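Local coordinates for DNA polymerase III, beta subunit (Eubacterium rectale, PDB 3T0P), which probably forms a ring-shaped, head-to-tail dimeric clamp around DNA that tethers DNA polymerases to their template and makes them processive, at residues V215-T220 against I224-E229; V18-P23 against L200-K205; E42-A47 against G53-I58; E158-E163 against L167-L172. All blocks are in the same frame, centred on the assembly; numbering follows the deposited sequence.

Three of the four contacts are antiparallel beta hairpins with largely buried side chains, and one is a small surface meeting of long charged side chains whose stems touch. Contacts 1 and 3 belong to one antiparallel sheet that runs from the N-terminal into the central domain, whereas contact 4 belongs to another sheet that continues toward the C-terminal domain. Contact 2 sets the loop after helix 8-18 against helix 197-206, whose other residues pack on contacts 1 and 4: Ile203 on Phe226, and Leu200 on Phe160. Helix-covered faces are mostly apolar; the other faces of the hairpins carry charged groups, including the Glu161-Arg168 salt bridge in contact 4.

Contact 1: V215-T220 against I224-E229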
# COMPACT_ATOMS: atom_id res chain seq x y z
N VAL B 215 -12.51 26.63 4.33
CA VAL B 215 -13.54 26.03 3.50
C VAL B 215 -14.82 26.85 3.68
O VAL B 215 -15.24 27.09 4.82
CB VAL B 215 -13.78 24.51 3.82
CG1 VAL B 215 -14.76 23.89 2.80
CG2 VAL B 215 -12.45 23.75 3.78
N VAL B 216 -15.44 27.28 2.58
CA VAL B 216 -16.72 28.01 2.68
C VAL B 216 -17.82 27.00 2.34
O VAL B 216 -17.74 26.28 1.34
CB VAL B 216 -16.76 29.30 1.81
CG1 VAL B 216 -18.09 30.04 2.00
CG2 VAL B 216 -15.59 30.22 2.15
N ILE B 217 -18.80 26.87 3.22
CA ILE B 217 -19.86 25.88 3.05
C ILE B 217 -21.22 26.59 2.87
O ILE B 217 -21.53 27.52 3.61
CB ILE B 217 -19.87 24.89 4.26
CG1 ILE B 217 -18.52 24.11 4.34
CG2 ILE B 217 -21.05 23.88 4.18
CD1 ILE B 217 -18.28 23.36 5.67
N TYR B 218 -22.04 26.13 1.91
CA TYR B 218 -23.41 26.62 1.70
C TYR B 218 -24.36 25.47 1.79
O TYR B 218 -24.11 24.44 1.16
CB TYR B 218 -23.57 27.32 0.34
CG TYR B 218 -22.71 28.54 0.15
CD1 TYR B 218 -23.13 29.79 0.59
CD2 TYR B 218 -21.46 28.45 -0.46
CE1 TYR B 218 -22.33 30.92 0.42
CE2 TYR B 218 -20.66 29.57 -0.64
CZ TYR B 218 -21.11 30.80 -0.21
OH TYR B 218 -20.33 31.91 -0.39
N ILE B 219 -25.43 25.62 2.57
CA ILE B 219 -26.46 24.61 2.74
C ILE B 219 -27.76 25.21 2.21
O ILE B 219 -28.33 26.10 2.84
CB ILE B 219 -26.53 24.12 4.21
CG1 ILE B 219 -25.19 23.43 4.62
CG2 ILE B 219 -27.66 23.14 4.36
CD1 ILE B 219 -24.95 23.26 6.11
N THR B 220 -28.13 24.83 0.98
CA THR B 220 -29.30 25.36 0.30
C THR B 220 -30.23 24.23 -0.10
O THR B 220 -30.11 23.66 -1.20
CB THR B 220 -28.92 26.27 -0.88
OG1 THR B 220 -28.10 27.34 -0.38
CG2 THR B 220 -30.15 26.91 -1.59
N ILE B 224 -25.60 20.76 -0.52
CA ILE B 224 -24.51 21.27 0.28
C ILE B 224 -23.38 21.58 -0.71
O ILE B 224 -23.15 20.80 -1.63
CB ILE B 224 -24.07 20.38 1.46
CG1 ILE B 224 -23.01 21.10 2.33
CG2 ILE B 224 -23.61 18.97 0.99
CD1 ILE B 224 -22.87 20.52 3.80
N VAL B 225 -22.75 22.74 -0.56
CA VAL B 225 -21.65 23.22 -1.41
C VAL B 225 -20.44 23.52 -0.51
O VAL B 225 -20.59 24.16 0.53
CB VAL B 225 -22.07 24.46 -2.25
CG1 VAL B 225 -20.91 24.99 -3.10
CG2 VAL B 225 -23.30 24.16 -3.12
N PHE B 226 -19.28 23.00 -0.89
CA PHE B 226 -17.99 23.23 -0.24
C PHE B 226 -17.09 23.94 -1.22
O PHE B 226 -16.93 23.45 -2.33
CB PHE B 226 -17.32 21.89 0.16
CG PHE B 226 -18.11 21.02 1.10
CD1 PHE B 226 -19.04 20.11 0.60
CD2 PHE B 226 -17.87 21.05 2.46
CE1 PHE B 226 -19.75 19.29 1.47
CE2 PHE B 226 -18.59 20.23 3.32
CZ PHE B 226 -19.53 19.36 2.82
N GLU B 227 -16.53 25.09 -0.84
CA GLU B 227 -15.57 25.81 -1.68
C GLU B 227 -14.25 25.93 -0.96
O GLU B 227 -14.23 26.29 0.21
CB GLU B 227 -16.02 27.21 -2.08
CG GLU B 227 -17.46 27.36 -2.50
CD GLU B 227 -17.66 28.76 -3.05
OE1 GLU B 227 -17.31 29.73 -2.34
OE2 GLU B 227 -18.01 28.87 -4.25
N PHE B 228 -13.17 25.63 -1.64
CA PHE B 228 -11.82 25.71 -1.11
C PHE B 228 -10.88 25.78 -2.29
O PHE B 228 -11.08 25.07 -3.27
CB PHE B 228 -11.50 24.51 -0.18
CG PHE B 228 -11.59 23.15 -0.82
CD1 PHE B 228 -12.82 22.55 -1.05
CD2 PHE B 228 -10.43 22.49 -1.23
CE1 PHE B 228 -12.90 21.30 -1.67
CE2 PHE B 228 -10.51 21.22 -1.84
CZ PHE B 228 -11.75 20.63 -2.05
N GLU B 229 -9.89 26.69 -2.21
CA GLU B 229 -8.86 26.96 -3.22
C GLU B 229 -9.57 27.24 -4.56
O GLU B 229 -10.34 28.19 -4.60
CB GLU B 229 -7.82 25.82 -3.28
CG GLU B 229 -7.26 25.48 -1.91
CD GLU B 229 -6.36 24.26 -1.79
OE1 GLU B 229 -6.45 23.34 -2.64
OE2 GLU B 229 -5.60 24.20 -0.79
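A beta hairpin of the central clamp domain joins strands 214-220 and 223-228, antiparallel with the axes of the two segments 4.6 Å apart. Val216 pairs with Glu227 and Tyr218 with Val225, each through two backbone hydrogen bonds; the bond from Tyr218 N to Val225 O is 2.8 Å long. Between them, Ile217 faces Phe226 as a non-hydrogen-bonded pair, and Ile217 CA lies 3.1 Å from Val225 O in a CA-H...O contact. The Ile217 side chain lies beside the Phe226 ring and points the same way, CG1 coming within 3.6 Å of CD2. The other branch, Ile217 CG2, stands anti to the backbone N and meets Ile224 CD1 at 3.8 Å, a methyl that also rests on Ile219 CG1. Branched isoleucines suit this face because one residue can pack against two neighbours. Were Ile217 replaced by alanine, the side of the Phe226 ring would probably face a gap and Ile224 CD1 would lose one of its neighbours. The other face is more polar: Glu227 OE1 sits at the edge of the Tyr218 ring, 3.8 Å from CE2, with carboxylate and ring planes 83° apart. Arg124 forms a salt bridge with the second oxygen, Glu227 OE2. Strands 127-131 and 231-236 flank the hairpin, while Ile203 of helix 197-206 packs on Phe226 and Val193 and Val195 of strand 187-196 touch Ile219 and Ile224.

Contact 2: V18-P23 against L200-K205; sequences VSKAVP and LQEISK
Lys20 and Glu202 meet where the 3-10 turn 19-21 approaches helix 197-206, their CA atoms 5.7 Å apart. The close part is the Glu202 side chain against the Lys20 backbone: Glu202 CG lies 3.3 Å from Lys20 O. The carboxylate oxygen OE1 comes to 3.1 Å from the same carbonyl oxygen, but both are acceptors and form no hydrogen bond. Glu202 OE1 also lies 3.5 Å from Lys20 CG, so the lysine presents its aliphatic stem to the glutamate. A bend at chi2 (66°) turns the Lys20 chain, and its ammonium, 6.7 Å from Glu202 OE1, is instead hydrogen-bonded to Asn16 O in the last turn of helix 8-18. The looser side is the exposed Lys205, one helical turn on, which meets Lys20 only through carbon, CE to Lys205 CB at 3.9 Å. Its extended chain brings NZ back to Glu202, forming a salt bridge of 3.4 Å to OE1 with weak hydrogen bonds. A leucine in place of Glu202 would probably leave the Lys205 ammonium without its carboxylate mate and its chain freer to swing. Long, flexible side chains suit such a surface, where aliphatic stems can pack while charged ends find partners nearby. This sparse meeting, of aliphatic stems with charged ends bonded elsewhere, is an interdomain contact of the sliding clamp, bringing an N-terminal-domain loop against a helix of the central domain.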
# COMPACT_ATOMS: atom_id res chain seq x y z
N VAL B 18 -11.01 16.28 -9.45
CA VAL B 18 -12.33 15.95 -10.01
C VAL B 18 -12.56 14.44 -10.11
O VAL B 18 -13.71 14.02 -10.05
CB VAL B 18 -12.65 16.67 -11.35
CG1 VAL B 18 -12.65 18.18 -11.15
CG2 VAL B 18 -11.71 16.26 -12.48
N SER B 19 -11.48 13.64 -10.22
CA SER B 19 -11.54 12.17 -10.27
C SER B 19 -12.24 11.55 -9.06
O SER B 19 -12.73 10.42 -9.16
CB SER B 19 -10.13 11.59 -10.38
OG SER B 19 -9.66 11.81 -11.70
N LYS B 20 -12.28 12.25 -7.91
CA LYS B 20 -12.95 11.75 -6.69
C LYS B 20 -14.47 11.67 -6.85
O LYS B 20 -15.12 11.08 -5.99
CB LYS B 20 -12.58 12.61 -5.48
CG LYS B 20 -11.33 12.09 -4.77
CD LYS B 20 -10.08 12.22 -5.64
CE LYS B 20 -8.81 11.82 -4.95
NZ LYS B 20 -7.65 11.93 -5.88
N ALA B 21 -15.04 12.24 -7.94
CA ALA B 21 -16.48 12.21 -8.22
C ALA B 21 -16.78 11.29 -9.38
O ALA B 21 -17.94 11.18 -9.80
CB ALA B 21 -16.99 13.61 -8.52
N VAL B 22 -15.74 10.64 -9.92
CA VAL B 22 -15.89 9.70 -11.04
C VAL B 22 -16.24 8.32 -10.44
O VAL B 22 -15.48 7.83 -9.62
CB VAL B 22 -14.64 9.65 -11.99
CG1 VAL B 22 -14.78 8.55 -13.03
CG2 VAL B 22 -14.41 11.00 -12.67
N PRO B 23 -17.39 7.70 -10.82
CA PRO B 23 -17.74 6.40 -10.22
C PRO B 23 -16.69 5.31 -10.47
O PRO B 23 -16.14 5.17 -11.56
CB PRO B 23 -19.09 6.04 -10.85
CG PRO B 23 -19.62 7.33 -11.39
CD PRO B 23 -18.43 8.16 -11.76
N LEU B 200 -18.45 13.03 2.08
CA LEU B 200 -17.49 13.29 3.15
C LEU B 200 -16.23 12.47 2.97
O LEU B 200 -15.16 13.03 3.17
CB LEU B 200 -18.13 13.04 4.52
CG LEU B 200 -19.36 13.93 4.78
CD1 LEU B 200 -19.99 13.56 6.08
CD2 LEU B 200 -19.02 15.42 4.75
N GLN B 201 -16.34 11.21 2.53
CA GLN B 201 -15.15 10.38 2.28
C GLN B 201 -14.34 10.94 1.11
O GLN B 201 -13.12 11.06 1.22
CB GLN B 201 -15.55 8.93 1.97
CG GLN B 201 -15.96 8.12 3.17
CD GLN B 201 -16.67 6.83 2.80
OE1 GLN B 201 -17.23 6.67 1.69
NE2 GLN B 201 -16.72 5.89 3.73
N GLU B 202 -15.01 11.34 0.01
CA GLU B 202 -14.31 11.88 -1.17
C GLU B 202 -13.71 13.26 -0.89
O GLU B 202 -12.61 13.55 -1.38
CB GLU B 202 -15.26 11.94 -2.38
CG GLU B 202 -15.75 10.56 -2.84
CD GLU B 202 -14.68 9.49 -2.99
OE1 GLU B 202 -13.63 9.78 -3.61
OE2 GLU B 202 -14.88 8.37 -2.46
N ILE B 203 -14.39 14.09 -0.09
CA ILE B 203 -13.85 15.41 0.22
C ILE B 203 -12.60 15.30 1.15
O ILE B 203 -11.68 16.11 1.01
CB ILE B 203 -14.95 16.39 0.71
CG1 ILE B 203 -14.52 17.82 0.47
CG2 ILE B 203 -15.38 16.16 2.13
CD1 ILE B 203 -15.65 18.73 0.17
N SER B 204 -12.55 14.25 2.03
CA SER B 204 -11.39 13.95 2.86
C SER B 204 -10.13 13.76 2.00
O SER B 204 -9.05 14.19 2.40
CB SER B 204 -11.63 12.69 3.68
OG SER B 204 -12.31 13.02 4.87
N LYS B 205 -10.28 13.13 0.84
CA LYS B 205 -9.17 12.83 -0.09
C LYS B 205 -8.67 14.07 -0.87
O LYS B 205 -7.58 14.00 -1.41
CB LYS B 205 -9.63 11.76 -1.10
CG LYS B 205 -9.94 10.40 -0.50
CD LYS B 205 -10.44 9.49 -1.60
CE LYS B 205 -10.95 8.17 -1.10
NZ LYS B 205 -11.59 7.41 -2.21

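Contact 3: E42-A47 against G53-I58. With EDO (1,2-ethanediol), chain X.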
# COMPACT_ATOMS: atom_id res chain seq x y z
N GLU B 42 -12.93 30.61 -18.83
CA GLU B 42 -12.22 29.80 -17.84
C GLU B 42 -12.12 28.36 -18.29
O GLU B 42 -13.03 27.86 -18.96
CB GLU B 42 -12.94 29.83 -16.47
CG GLU B 42 -13.25 31.20 -15.91
CD GLU B 42 -14.16 31.15 -14.70
OE1 GLU B 42 -13.66 30.79 -13.61
OE2 GLU B 42 -15.36 31.47 -14.83
N ILE B 43 -11.05 27.68 -17.90
CA ILE B 43 -10.92 26.25 -18.18
C ILE B 43 -11.43 25.55 -16.95
O ILE B 43 -10.86 25.67 -15.87
CB ILE B 43 -9.50 25.78 -18.58
CG1 ILE B 43 -9.03 26.51 -19.85
CG2 ILE B 43 -9.47 24.24 -18.74
CD1 ILE B 43 -7.51 26.49 -20.06
N LYS B 44 -12.53 24.85 -17.12
CA LYS B 44 -13.22 24.17 -16.04
C LYS B 44 -13.18 22.67 -16.25
O LYS B 44 -13.56 22.21 -17.33
CB LYS B 44 -14.68 24.68 -16.02
CG LYS B 44 -15.30 24.94 -14.66
CD LYS B 44 -16.47 25.96 -14.76
CE LYS B 44 -17.85 25.31 -14.71
NZ LYS B 44 -18.96 26.20 -15.21
N LEU B 45 -12.72 21.91 -15.24
CA LEU B 45 -12.78 20.46 -15.25
C LEU B 45 -13.95 20.07 -14.41
O LEU B 45 -14.16 20.70 -13.38
CB LEU B 45 -11.52 19.79 -14.71
CG LEU B 45 -10.25 19.90 -15.52
CD1 LEU B 45 -9.17 19.05 -14.91
CD2 LEU B 45 -10.47 19.53 -16.98
N MSE B 46 -14.69 19.04 -14.80
CA MSE B 46 -15.89 18.65 -14.06
C MSE B 46 -16.12 17.15 -14.09
O MSE B 46 -15.94 16.52 -15.14
CB MSE B 46 -17.09 19.38 -14.67
CG MSE B 46 -18.33 19.38 -13.80
SE MSE B 46 -19.85 20.39 -14.64
CE MSE B 46 -18.87 21.96 -15.33
N ALA B 47 -16.52 16.59 -12.95
CA ALA B 47 -16.96 15.21 -12.81
C ALA B 47 -18.23 15.19 -11.98
O ALA B 47 -18.36 15.96 -11.02
CB ALA B 47 -15.89 14.34 -12.20
N GLY B 53 -20.88 16.20 -7.29
CA GLY B 53 -20.27 16.96 -8.37
C GLY B 53 -19.03 17.67 -7.89
O GLY B 53 -19.01 18.24 -6.80
N ILE B 54 -17.95 17.60 -8.67
CA ILE B 54 -16.71 18.31 -8.36
C ILE B 54 -16.33 19.09 -9.61
O ILE B 54 -16.32 18.56 -10.72
CB ILE B 54 -15.54 17.47 -7.78
CG1 ILE B 54 -15.98 16.61 -6.58
CG2 ILE B 54 -14.37 18.39 -7.36
CD1 ILE B 54 -14.94 15.61 -6.10
N GLU B 55 -15.97 20.34 -9.39
CA GLU B 55 -15.61 21.34 -10.38
C GLU B 55 -14.33 22.02 -9.95
O GLU B 55 -14.17 22.35 -8.77
CB GLU B 55 -16.74 22.36 -10.39
CG GLU B 55 -16.98 23.13 -11.66
CD GLU B 55 -18.19 24.01 -11.42
OE1 GLU B 55 -18.05 25.01 -10.68
OE2 GLU B 55 -19.29 23.62 -11.86
N THR B 56 -13.43 22.25 -10.88
CA THR B 56 -12.17 22.90 -10.56
C THR B 56 -11.75 23.75 -11.77
O THR B 56 -12.09 23.43 -12.92
CB THR B 56 -11.13 21.86 -10.08
OG1 THR B 56 -10.14 22.49 -9.27
CG2 THR B 56 -10.49 21.08 -11.21
N ILE B 57 -11.09 24.89 -11.49
CA ILE B 57 -10.64 25.82 -12.51
C ILE B 57 -9.16 25.58 -12.75
O ILE B 57 -8.38 25.52 -11.78
CB ILE B 57 -10.95 27.30 -12.18
CG1 ILE B 57 -12.48 27.57 -12.04
CG2 ILE B 57 -10.31 28.28 -13.19
CD1 ILE B 57 -13.34 27.48 -13.34
N ILE B 58 -8.79 25.38 -14.01
CA ILE B 58 -7.40 25.15 -14.44
C ILE B 58 -6.88 26.42 -15.07
O ILE B 58 -7.55 27.01 -15.93
CB ILE B 58 -7.28 23.95 -15.42
CG1 ILE B 58 -7.94 22.67 -14.87
CG2 ILE B 58 -5.85 23.68 -15.86
CD1 ILE B 58 -7.51 22.24 -13.44
C1 EDO X . -14.59 28.05 -8.80
O1 EDO X . -14.05 27.27 -7.72
C2 EDO X . -15.57 27.23 -9.63
O2 EDO X . -15.07 25.90 -9.81
O HOH W 1 -8.88 29.24 -16.75
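Strands 43-48 and 52-58 form a beta hairpin in the N-terminal clamp domain, within a sheet that continues into the central domain. The two segments run antiparallel, at 153° between their directions. Leu45 pairs with Thr56 and Ala47 with Ile54 through paired backbone hydrogen bonds, that from Leu45 N to Thr56 O being 2.8 Å. Leu45, Ile54 and Thr56 pack on helix 8-18, while Ile43 and Ile58 touch Cys6 of strand 3-7. Leu45 CG packs across Ile58 CG1 at 3.7 Å, and Thr56 directs its methyl CG2 to Leu45 CB, 3.9 Å away. Threonine suits this place because its hydroxyl serves a different neighbour: OG1 stands anti to the backbone N, chi1 -156°, and hydrogen-bonds to Thr231 OG1 and Asn230 O. Ala47, with only a methyl, lies against Val18 and Val22.

The face of Lys44, Met46, Glu55 and Ile57 is mixed: Met46 is buried, touching Phe116, Tyr118 and Ile119, and the others are partly exposed. The lysine chain bends at chi3 and lays its CE against the Glu55 carboxylate carbon CD at 3.6 Å, but the charges stay beyond salt-bridge distance, with Lys44 NZ 4.2 Å from Glu55 OE2. Ile57 reaches the aliphatic stem of Lys44 through CD1, which also approaches Glu42 OE1. The selenomethionine Met46 was presumably introduced for phasing; its CE lies 3.9 Å from Glu55 OE2. Ethanediol O2, probably from the crystallisation liquor, gives a weak hydrogen bond to Glu55 OE1. Beside the Ile43-Ile58 pair, a water accepts from Ile43 N and donates to Ile58 O, 2.7 Å away.

Contact 4: E158-E163 against L167-L172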
# COMPACT_ATOMS: atom_id res chain seq x y z
N GLU B 158 -24.09 11.57 7.39
CA GLU B 158 -23.76 12.22 8.65
C GLU B 158 -24.64 13.43 8.84
O GLU B 158 -24.77 14.24 7.92
CB GLU B 158 -22.31 12.65 8.73
CG GLU B 158 -21.36 11.48 8.68
CD GLU B 158 -20.04 11.65 9.41
OE1 GLU B 158 -19.47 12.76 9.42
OE2 GLU B 158 -19.57 10.64 9.96
N LEU B 159 -25.23 13.55 10.04
CA LEU B 159 -25.99 14.72 10.40
C LEU B 159 -25.05 15.91 10.64
O LEU B 159 -24.04 15.78 11.34
CB LEU B 159 -26.84 14.46 11.66
CG LEU B 159 -27.65 15.66 12.20
CD1 LEU B 159 -28.91 15.89 11.37
CD2 LEU B 159 -28.02 15.45 13.65
N PHE B 160 -25.38 17.06 10.04
CA PHE B 160 -24.69 18.33 10.24
C PHE B 160 -25.72 19.27 10.87
O PHE B 160 -26.75 19.54 10.25
CB PHE B 160 -24.11 18.86 8.92
CG PHE B 160 -22.74 18.30 8.64
CD1 PHE B 160 -22.56 16.97 8.28
CD2 PHE B 160 -21.61 19.11 8.74
CE1 PHE B 160 -21.29 16.44 8.05
CE2 PHE B 160 -20.33 18.59 8.50
CZ PHE B 160 -20.18 17.25 8.17
N GLU B 161 -25.51 19.67 12.14
CA GLU B 161 -26.45 20.52 12.87
C GLU B 161 -25.78 21.79 13.41
O GLU B 161 -24.74 21.71 14.07
CB GLU B 161 -27.08 19.72 14.00
CG GLU B 161 -28.29 20.37 14.63
CD GLU B 161 -28.91 19.56 15.75
OE1 GLU B 161 -28.37 18.48 16.09
OE2 GLU B 161 -29.93 20.02 16.31
N ILE B 162 -26.37 22.94 13.09
CA ILE B 162 -25.89 24.26 13.48
C ILE B 162 -26.98 24.97 14.25
O ILE B 162 -28.13 24.99 13.80
CB ILE B 162 -25.46 25.09 12.24
CG1 ILE B 162 -24.17 24.56 11.62
CG2 ILE B 162 -25.31 26.58 12.58
CD1 ILE B 162 -24.07 24.78 10.10
N GLU B 163 -26.62 25.54 15.41
CA GLU B 163 -27.44 26.36 16.31
C GLU B 163 -26.52 27.44 16.85
O GLU B 163 -25.52 27.11 17.50
CB GLU B 163 -28.07 25.52 17.46
CG GLU B 163 -28.78 24.23 17.06
CD GLU B 163 -30.14 24.35 16.41
OE1 GLU B 163 -31.04 24.99 17.01
OE2 GLU B 163 -30.34 23.73 15.33
N LEU B 167 -21.68 23.79 16.08
CA LEU B 167 -21.83 22.80 15.04
C LEU B 167 -21.72 21.45 15.69
O LEU B 167 -20.83 21.24 16.52
CB LEU B 167 -20.79 22.98 13.91
CG LEU B 167 -20.61 21.80 12.92
CD1 LEU B 167 -21.84 21.58 12.03
CD2 LEU B 167 -19.40 22.00 12.04
N ARG B 168 -22.60 20.54 15.30
CA ARG B 168 -22.62 19.18 15.83
C ARG B 168 -22.67 18.24 14.65
O ARG B 168 -23.48 18.46 13.75
CB ARG B 168 -23.83 19.01 16.77
CG ARG B 168 -24.11 17.62 17.26
CD ARG B 168 -25.17 17.67 18.35
NE ARG B 168 -26.50 17.33 17.85
CZ ARG B 168 -27.44 16.73 18.57
NH1 ARG B 168 -27.20 16.40 19.84
NH2 ARG B 168 -28.62 16.45 18.04
N VAL B 169 -21.74 17.25 14.61
CA VAL B 169 -21.62 16.26 13.54
C VAL B 169 -21.90 14.90 14.15
O VAL B 169 -21.32 14.56 15.18
CB VAL B 169 -20.25 16.35 12.81
CG1 VAL B 169 -20.10 15.26 11.75
CG2 VAL B 169 -20.08 17.74 12.20
N VAL B 170 -22.86 14.16 13.55
CA VAL B 170 -23.35 12.88 14.09
C VAL B 170 -23.35 11.80 13.02
O VAL B 170 -23.81 12.04 11.91
CB VAL B 170 -24.78 13.03 14.71
CG1 VAL B 170 -25.28 11.74 15.35
CG2 VAL B 170 -24.86 14.17 15.71
N SER B 171 -22.88 10.60 13.38
CA SER B 171 -23.01 9.38 12.60
C SER B 171 -23.45 8.24 13.52
O SER B 171 -23.17 8.27 14.72
CB SER B 171 -21.72 9.03 11.88
OG SER B 171 -20.69 8.77 12.81
N LEU B 172 -24.20 7.28 12.97
CA LEU B 172 -24.68 6.12 13.71
C LEU B 172 -24.98 4.98 12.74
O LEU B 172 -25.29 5.22 11.58
CB LEU B 172 -25.89 6.45 14.62
CG LEU B 172 -27.22 6.86 13.99
CD1 LEU B 172 -28.14 5.66 13.78
CD2 LEU B 172 -27.96 7.82 14.90
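Glu161 and Arg168 both start with CG anti to the backbone N, chi1 -167° and 172°, which sends their side chains out side by side from one face of the hairpin 157-172. The glutamate stays extended while the arginine bends at chi3, bringing Glu161 OE1 to the edge of the guanidinium, 2.8 Å from Arg168 NE. NH2 reaches the same oxygen in a weak bond; both bonds are bent. The flat groups are 64° apart, and NE meets OE1 from above the carboxylate plane. The backbones bond in both directions, with Arg168 N 2.7 Å from Glu161 O.

The other face is apolar. Val169 CG2 lies over one face of the Phe160 ring, 4.0 Å from its centroid, in a CH-pi contact offset toward the rim. Leu167 CD1 adds carbon contact to Ile162 CG1 at 3.8 Å. A flat phenylalanine beside a branched valine suits this face, where Leu200 of helix 197-206 packs on Phe160. At the open end of the hairpin, Glu158 OE2 comes within 3.3 Å of Ser171 CB, although the polar partners are elsewhere: Thr142 binds Glu158 OE1 and, through its carbonyl, Ser171 OG.

Asp246, in the connection between strands 231-236 and 255-260, ties it to the hairpin through a salt bridge with Arg168 NH1. With carboxylates at NE/NH2 and at NH1, the charge of the buried Arg168 is probably balanced and its guanidinium kept from turning.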